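Local coordinates for protein GlcNAc Inducible Gene 2, GIG2 (Candida albicans, PDB 6AKZ) that binds an iron ion through a two-histidine, one-carboxylate site and is probably an oxygenase of the cupin-related DUF1479 family, at residues K279-Y284 / D352-V357; M286-F291 / Y328-Q333. One frame throughout, in Å; residues are numbered along the deposited sequence.

In the fold
Both contacts use helix 278-287, whose middle packs against the iron-bearing segment 352-357 in interaction 1 and whose later residues lie in segment 286-291, which meets 328-333 in interaction 2. Their centres lie about 10 Å apart, on the same side of the chain's centre. Y284 joins them: its OH is 2.7 Å from H330 ND1, a probable hydrogen bond, and its ring packs on L331. Interaction 1 is the buried one and contains the iron ligand H355, which completes the site with H192 and D194. Interaction 2 lies farther out, about 20 Å from the chain's centre, yet the Y328 side chain is still about 9 Å from that of H192.

Interaction 1 of 2, residues K279-Y284 / D352-V357; sequences KLSMAY and DLPHEV. With FE (Fe (III) ion), chain B.
M282 lays its thioether across the side chain and carbonyl of D352, the two side chains crossing at about a right angle. CG of M282 rests 3.6 Å from CB of D352, and SD comes 3.4 Å from the D352 carbonyl oxygen. The methionine is bent at both chi2 (-52°) and chi3 (-59°), which folds the sulfur and methyl group back over the aspartate, CE reaching the carboxylate carbon at 4.0 Å. The preceding residue, S281, meets P354: its OG stands 3.7 Å from P354 CG, a van der Waals contact, while its hydrogen bond goes to the carbonyl of S277, just before the helix. L193, beside the iron ligands H192 and D194, packs on both M282 and P354. The polar end of D352 is held by others, OD1 by salt bridges to R200 and R229 and OD2 by Y210, so the carboxylate is fixed while its CB serves as a nonpolar surface. Beyond P354 the chain enters strand 355-357, and H355 binds the iron through NE2 at 2.2 Å. Its ND1 donates to the L353 carbonyl oxygen at 2.8 Å in a nearly straight bond (171°), with the acceptor close to the ring plane; with the iron bond this holds the ring's rotation, and it probably makes NE2 a somewhat better donor. Three waters and the side chains of H192 and D194 complete the coordination. The D352 carbonyl oxygen, buried without a hydrogen-bonding partner, has the sulfur beside it in van der Waals contact, which does not replace a hydrogen bond. Across these two segments the contact is therefore van der Waals packing, the side-chain polar bonds of D352 and S281 going to other residues.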
loop_
_atom_site.group_PDB
_atom_site.type_symbol
_atom_site.label_atom_id
_atom_site.label_comp_id
_atom_site.label_asym_id
_atom_site.label_seq_id
_atom_site.Cartn_x
_atom_site.Cartn_y
_atom_site.Cartn_z
ATOM N N LYS A 279 -5.939 -11.701 6.006
ATOM C CA LYS A 279 -5.264 -12.656 6.821
ATOM C C LYS A 279 -4.980 -13.936 6.084
ATOM O O LYS A 279 -3.838 -14.423 6.165
ATOM C CB LYS A 279 -6.037 -12.971 8.101
ATOM C CG LYS A 279 -5.310 -13.795 9.140
ATOM C CD LYS A 279 -6.302 -14.239 10.223
ATOM C CE LYS A 279 -6.635 -13.135 11.186
ATOM N NZ LYS A 279 -7.726 -13.570 12.086
ATOM N N LEU A 280 -5.953 -14.530 5.424
ATOM C CA LEU A 280 -5.680 -15.776 4.700
ATOM C C LEU A 280 -4.658 -15.579 3.611
ATOM O O LEU A 280 -3.785 -16.449 3.371
ATOM C CB LEU A 280 -6.969 -16.373 4.133
ATOM C CG LEU A 280 -7.964 -16.889 5.114
ATOM C CD1 LEU A 280 -9.168 -17.468 4.433
ATOM C CD2 LEU A 280 -7.372 -17.892 6.060
ATOM N N SER A 281 -4.763 -14.456 2.896
ATOM C CA SER A 281 -3.781 -14.122 1.894
ATOM C C SER A 281 -2.316 -14.133 2.398
ATOM O O SER A 281 -1.443 -14.745 1.796
ATOM C CB SER A 281 -4.088 -12.815 1.193
ATOM O OG SER A 281 -5.204 -12.892 0.292
ATOM N N MET A 282 -2.059 -13.394 3.448
ATOM C CA MET A 282 -0.719 -13.294 3.947
ATOM C C MET A 282 -0.213 -14.564 4.666
ATOM O O MET A 282 0.955 -14.843 4.656
ATOM C CB MET A 282 -0.523 -12.037 4.804
ATOM C CG MET A 282 -0.630 -10.724 4.032
ATOM S SD MET A 282 0.410 -10.652 2.569
ATOM C CE MET A 282 2.061 -10.886 3.207
ATOM N N ALA A 283 -1.098 -15.323 5.255
ATOM C CA ALA A 283 -0.703 -16.606 5.860
ATOM C C ALA A 283 -0.196 -17.447 4.705
ATOM O O ALA A 283 0.822 -18.075 4.806
ATOM C CB ALA A 283 -1.880 -17.236 6.572
ATOM N N TYR A 284 -0.880 -17.459 3.587
ATOM C CA TYR A 284 -0.519 -18.319 2.468
ATOM C C TYR A 284 0.765 -17.858 1.800
ATOM O O TYR A 284 1.709 -18.645 1.587
ATOM C CB TYR A 284 -1.648 -18.291 1.439
ATOM C CG TYR A 284 -1.414 -19.194 0.249
ATOM C CD1 TYR A 284 -1.741 -20.565 0.266
ATOM C CD2 TYR A 284 -0.865 -18.662 -0.922
ATOM C CE1 TYR A 284 -1.520 -21.359 -0.874
ATOM C CE2 TYR A 284 -0.655 -19.457 -2.041
ATOM C CZ TYR A 284 -1.001 -20.781 -2.021
ATOM O OH TYR A 284 -0.771 -21.517 -3.181
ATOM N N ASP A 352 -0.772 -5.058 2.184
ATOM C CA ASP A 352 -0.565 -6.507 2.006
ATOM C C ASP A 352 -1.662 -7.188 1.204
ATOM O O ASP A 352 -1.759 -8.440 1.247
ATOM C CB ASP A 352 -0.394 -7.201 3.351
ATOM C CG ASP A 352 1.021 -7.079 3.951
ATOM O OD1 ASP A 352 1.958 -6.554 3.262
ATOM O OD2 ASP A 352 1.133 -7.393 5.187
ATOM N N LEU A 353 -2.545 -6.426 0.520
ATOM C CA LEU A 353 -3.615 -7.079 -0.207
ATOM C C LEU A 353 -3.205 -7.395 -1.670
ATOM O O LEU A 353 -2.685 -6.521 -2.430
ATOM C CB LEU A 353 -4.858 -6.200 -0.221
ATOM C CG LEU A 353 -6.117 -6.997 -0.385
ATOM C CD1 LEU A 353 -6.411 -7.769 0.895
ATOM C CD2 LEU A 353 -7.344 -6.173 -0.743
ATOM N N PRO A 354 -3.317 -8.657 -2.058
ATOM C CA PRO A 354 -3.061 -8.958 -3.477
ATOM C C PRO A 354 -4.044 -8.200 -4.363
ATOM O O PRO A 354 -5.246 -8.204 -4.093
ATOM C CB PRO A 354 -3.306 -10.463 -3.528
ATOM C CG PRO A 354 -3.246 -10.968 -2.124
ATOM C CD PRO A 354 -3.664 -9.860 -1.287
ATOM N N HIS A 355 -3.527 -7.644 -5.478
ATOM C CA HIS A 355 -4.353 -6.896 -6.356
ATOM C C HIS A 355 -3.721 -6.908 -7.737
ATOM O O HIS A 355 -2.539 -7.289 -7.915
ATOM C CB HIS A 355 -4.537 -5.484 -5.833
ATOM C CG HIS A 355 -3.248 -4.751 -5.731
ATOM N ND1 HIS A 355 -2.358 -4.987 -4.721
ATOM C CD2 HIS A 355 -2.645 -3.871 -6.560
ATOM C CE1 HIS A 355 -1.271 -4.250 -4.906
ATOM N NE2 HIS A 355 -1.428 -3.571 -6.016
ATOM N N GLU A 356 -4.528 -6.562 -8.706
ATOM C CA GLU A 356 -4.034 -6.324 -10.117
ATOM C C GLU A 356 -5.049 -5.427 -10.799
ATOM O O GLU A 356 -6.141 -5.213 -10.291
ATOM C CB GLU A 356 -3.975 -7.655 -10.885
ATOM C CG GLU A 356 -5.257 -8.437 -10.848
ATOM C CD GLU A 356 -5.276 -9.774 -11.629
ATOM O OE1 GLU A 356 -4.214 -10.241 -12.080
ATOM O OE2 GLU A 356 -6.404 -10.343 -11.784
ATOM N N VAL A 357 -4.673 -4.865 -11.937
ATOM C CA VAL A 357 -5.634 -4.081 -12.772
ATOM C C VAL A 357 -6.266 -4.989 -13.790
ATOM O O VAL A 357 -5.755 -6.057 -14.118
ATOM C CB VAL A 357 -5.060 -2.863 -13.488
ATOM C CG1 VAL A 357 -5.016 -1.678 -12.528
ATOM C CG2 VAL A 357 -3.743 -3.202 -14.130
HETATM FE FE FE B . 0.193 -2.643 -7.245
HETATM O O HOH W 1 1.872 -1.714 -8.344
HETATM O O HOH W 2 -0.301 -0.672 -6.872
HETATM O O HOH W 3 -0.990 -2.178 -9.025
#

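Interaction 2 of 2, residues M286-F291 / Y328-Q333; sequences MLRPFF and YPHLHQ
R288 runs alongside Y328 before its guanidinium arrives at P329. CB, the first atom of the side chain, sits 3.5 Å from CE2 of the Y328 ring, and CG of R288 is 3.6 Å from the same carbon. With CG anti to the backbone N (chi1 -167°) and a single bend at chi2, the chain slides past the tyrosine in the opposite direction, and the guanidinium and phenol planes end 51° apart. Farther out, NE turns to the carbonyl of F327, the residue just before the second segment. CZ reaches P329 CD at 4.1 Å, and NH2 comes to 3.4 Å from the same carbon, the two side chains crossing at about a right angle. NH2 also forms a salt bridge with D294. NH1 makes a weak bond to the carbonyl oxygen of F291 at 2.9 Å, bent to 116°, and lies 4.3 Å from CE1 of H330, whose ND1 has Y284 as its partner. Several acceptors thus hold the guanidinium in place, while its aliphatic stem supplies the packing. Y328 directs its OH to the carbonyl of P313, so both long side chains are fixed at their polar ends. No hydrogen bond links the two segments; the bond from R288 to F327 joins them just beyond their boundary. The stem of R288 packs against the Y328 ring, NE bonds the F327 carbonyl and NH2 pairs with D294, with a lesser share from F291. This is structural packing that joins the segment continuing helix 278-287 to the connection between strands 322-323 and 336-337.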
loop_
_atom_site.group_PDB
_atom_site.type_symbol
_atom_site.label_atom_id
_atom_site.label_comp_id
_atom_site.label_asym_id
_atom_site.label_seq_id
_atom_site.Cartn_x
_atom_site.Cartn_y
_atom_site.Cartn_z
ATOM N N MET A 286 3.182 -15.825 3.023
ATOM C CA MET A 286 4.380 -15.922 3.875
ATOM C C MET A 286 4.890 -17.326 4.027
ATOM O O MET A 286 6.073 -17.510 4.170
ATOM C CB MET A 286 4.197 -15.281 5.241
ATOM C CG MET A 286 3.950 -13.766 5.144
ATOM S SD MET A 286 5.044 -12.775 4.063
ATOM C CE MET A 286 6.650 -13.089 4.794
ATOM N N LEU A 287 3.985 -18.282 4.118
ATOM C CA LEU A 287 4.378 -19.679 4.203
ATOM C C LEU A 287 4.655 -20.380 2.895
ATOM O O LEU A 287 5.252 -21.474 2.903
ATOM C CB LEU A 287 3.328 -20.481 4.980
ATOM C CG LEU A 287 3.109 -20.099 6.441
ATOM C CD1 LEU A 287 2.016 -20.895 7.092
ATOM C CD2 LEU A 287 4.350 -20.260 7.258
ATOM N N ARG A 288 4.249 -19.811 1.781
ATOM C CA ARG A 288 4.466 -20.463 0.484
ATOM C C ARG A 288 5.934 -20.915 0.143
ATOM O O ARG A 288 6.083 -21.998 -0.438
ATOM C CB ARG A 288 3.854 -19.683 -0.646
ATOM C CG ARG A 288 3.773 -20.434 -1.967
ATOM C CD ARG A 288 2.911 -21.659 -1.946
ATOM N NE ARG A 288 2.752 -22.176 -3.334
ATOM C CZ ARG A 288 2.234 -23.353 -3.653
ATOM N NH1 ARG A 288 1.856 -24.187 -2.710
ATOM N NH2 ARG A 288 2.082 -23.664 -4.955
ATOM N N PRO A 289 6.970 -20.128 0.505
ATOM C CA PRO A 289 8.349 -20.600 0.283
ATOM C C PRO A 289 8.676 -21.867 1.005
ATOM O O PRO A 289 9.558 -22.580 0.533
ATOM C CB PRO A 289 9.231 -19.419 0.726
ATOM C CG PRO A 289 8.310 -18.220 0.628
ATOM C CD PRO A 289 6.970 -18.752 1.057
ATOM N N PHE A 290 7.967 -22.179 2.091
ATOM C CA PHE A 290 8.150 -23.382 2.843
ATOM C C PHE A 290 7.251 -24.545 2.367
ATOM O O PHE A 290 7.497 -25.727 2.753
ATOM C CB PHE A 290 7.856 -23.150 4.314
ATOM C CG PHE A 290 8.691 -22.041 4.919
ATOM C CD1 PHE A 290 8.283 -20.695 4.859
ATOM C CD2 PHE A 290 9.887 -22.317 5.494
ATOM C CE1 PHE A 290 9.070 -19.701 5.365
ATOM C CE2 PHE A 290 10.677 -21.306 6.020
ATOM C CZ PHE A 290 10.252 -19.994 5.980
ATOM N N PHE A 291 6.176 -24.218 1.634
ATOM C CA PHE A 291 5.212 -25.232 1.188
ATOM C C PHE A 291 4.862 -25.041 -0.254
ATOM O O PHE A 291 3.680 -24.939 -0.599
ATOM C CB PHE A 291 3.964 -25.166 2.064
ATOM C CG PHE A 291 4.217 -25.435 3.519
ATOM C CD1 PHE A 291 4.405 -26.742 3.987
ATOM C CD2 PHE A 291 4.281 -24.418 4.427
ATOM C CE1 PHE A 291 4.609 -27.007 5.332
ATOM C CE2 PHE A 291 4.476 -24.669 5.782
ATOM C CZ PHE A 291 4.665 -25.975 6.241
ATOM N N TYR A 328 1.384 -19.252 -6.833
ATOM C CA TYR A 328 0.446 -19.027 -5.712
ATOM C C TYR A 328 -0.987 -19.431 -6.155
ATOM O O TYR A 328 -1.976 -18.647 -6.073
ATOM C CB TYR A 328 0.528 -17.565 -5.261
ATOM C CG TYR A 328 1.871 -17.199 -4.694
ATOM C CD1 TYR A 328 2.976 -16.882 -5.516
ATOM C CD2 TYR A 328 2.058 -17.177 -3.343
ATOM C CE1 TYR A 328 4.218 -16.534 -4.959
ATOM C CE2 TYR A 328 3.292 -16.937 -2.773
ATOM C CZ TYR A 328 4.370 -16.543 -3.561
ATOM O OH TYR A 328 5.575 -16.271 -2.904
ATOM N N PRO A 329 -1.133 -20.680 -6.634
ATOM C CA PRO A 329 -2.429 -20.998 -7.313
ATOM C C PRO A 329 -3.695 -21.016 -6.455
ATOM O O PRO A 329 -4.775 -20.775 -6.997
ATOM C CB PRO A 329 -2.199 -22.405 -7.884
ATOM C CG PRO A 329 -1.214 -23.000 -6.903
ATOM C CD PRO A 329 -0.278 -21.868 -6.546
ATOM N N HIS A 330 -3.584 -21.236 -5.153
ATOM C CA HIS A 330 -4.713 -21.249 -4.285
ATOM C C HIS A 330 -5.301 -19.853 -4.118
ATOM O O HIS A 330 -6.402 -19.740 -3.657
ATOM C CB HIS A 330 -4.361 -21.764 -2.887
ATOM C CG HIS A 330 -3.864 -23.180 -2.863
ATOM N ND1 HIS A 330 -2.562 -23.516 -3.161
ATOM C CD2 HIS A 330 -4.483 -24.337 -2.527
ATOM C CE1 HIS A 330 -2.399 -24.818 -3.038
ATOM N NE2 HIS A 330 -3.546 -25.345 -2.663
ATOM N N LEU A 331 -4.545 -18.819 -4.449
ATOM C CA LEU A 331 -5.077 -17.462 -4.378
ATOM C C LEU A 331 -6.063 -17.135 -5.490
ATOM O O LEU A 331 -6.910 -16.272 -5.314
ATOM C CB LEU A 331 -3.932 -16.421 -4.359
ATOM C CG LEU A 331 -2.931 -16.510 -3.217
ATOM C CD1 LEU A 331 -1.908 -15.404 -3.440
ATOM C CD2 LEU A 331 -3.545 -16.459 -1.807
ATOM N N HIS A 332 -5.947 -17.787 -6.643
ATOM C CA HIS A 332 -6.612 -17.304 -7.801
ATOM C C HIS A 332 -8.135 -17.337 -7.714
ATOM O O HIS A 332 -8.776 -16.441 -8.198
ATOM C CB HIS A 332 -6.050 -17.955 -9.028
ATOM C CG HIS A 332 -4.601 -17.579 -9.245
ATOM N ND1 HIS A 332 -3.983 -17.604 -10.480
ATOM C CD2 HIS A 332 -3.655 -17.142 -8.368
ATOM C CE1 HIS A 332 -2.725 -17.223 -10.351
ATOM N NE2 HIS A 332 -2.503 -16.927 -9.081
ATOM N N GLN A 333 -8.681 -18.275 -6.967
ATOM C CA GLN A 333 -10.103 -18.441 -6.851
ATOM C C GLN A 333 -10.763 -17.221 -6.176
ATOM O O GLN A 333 -11.928 -16.927 -6.382
ATOM C CB GLN A 333 -10.344 -19.638 -5.951
ATOM C CG GLN A 333 -11.805 -19.944 -5.770
ATOM C CD GLN A 333 -12.063 -21.253 -5.045
ATOM O OE1 GLN A 333 -11.316 -21.682 -4.151
ATOM N NE2 GLN A 333 -13.140 -21.871 -5.418
#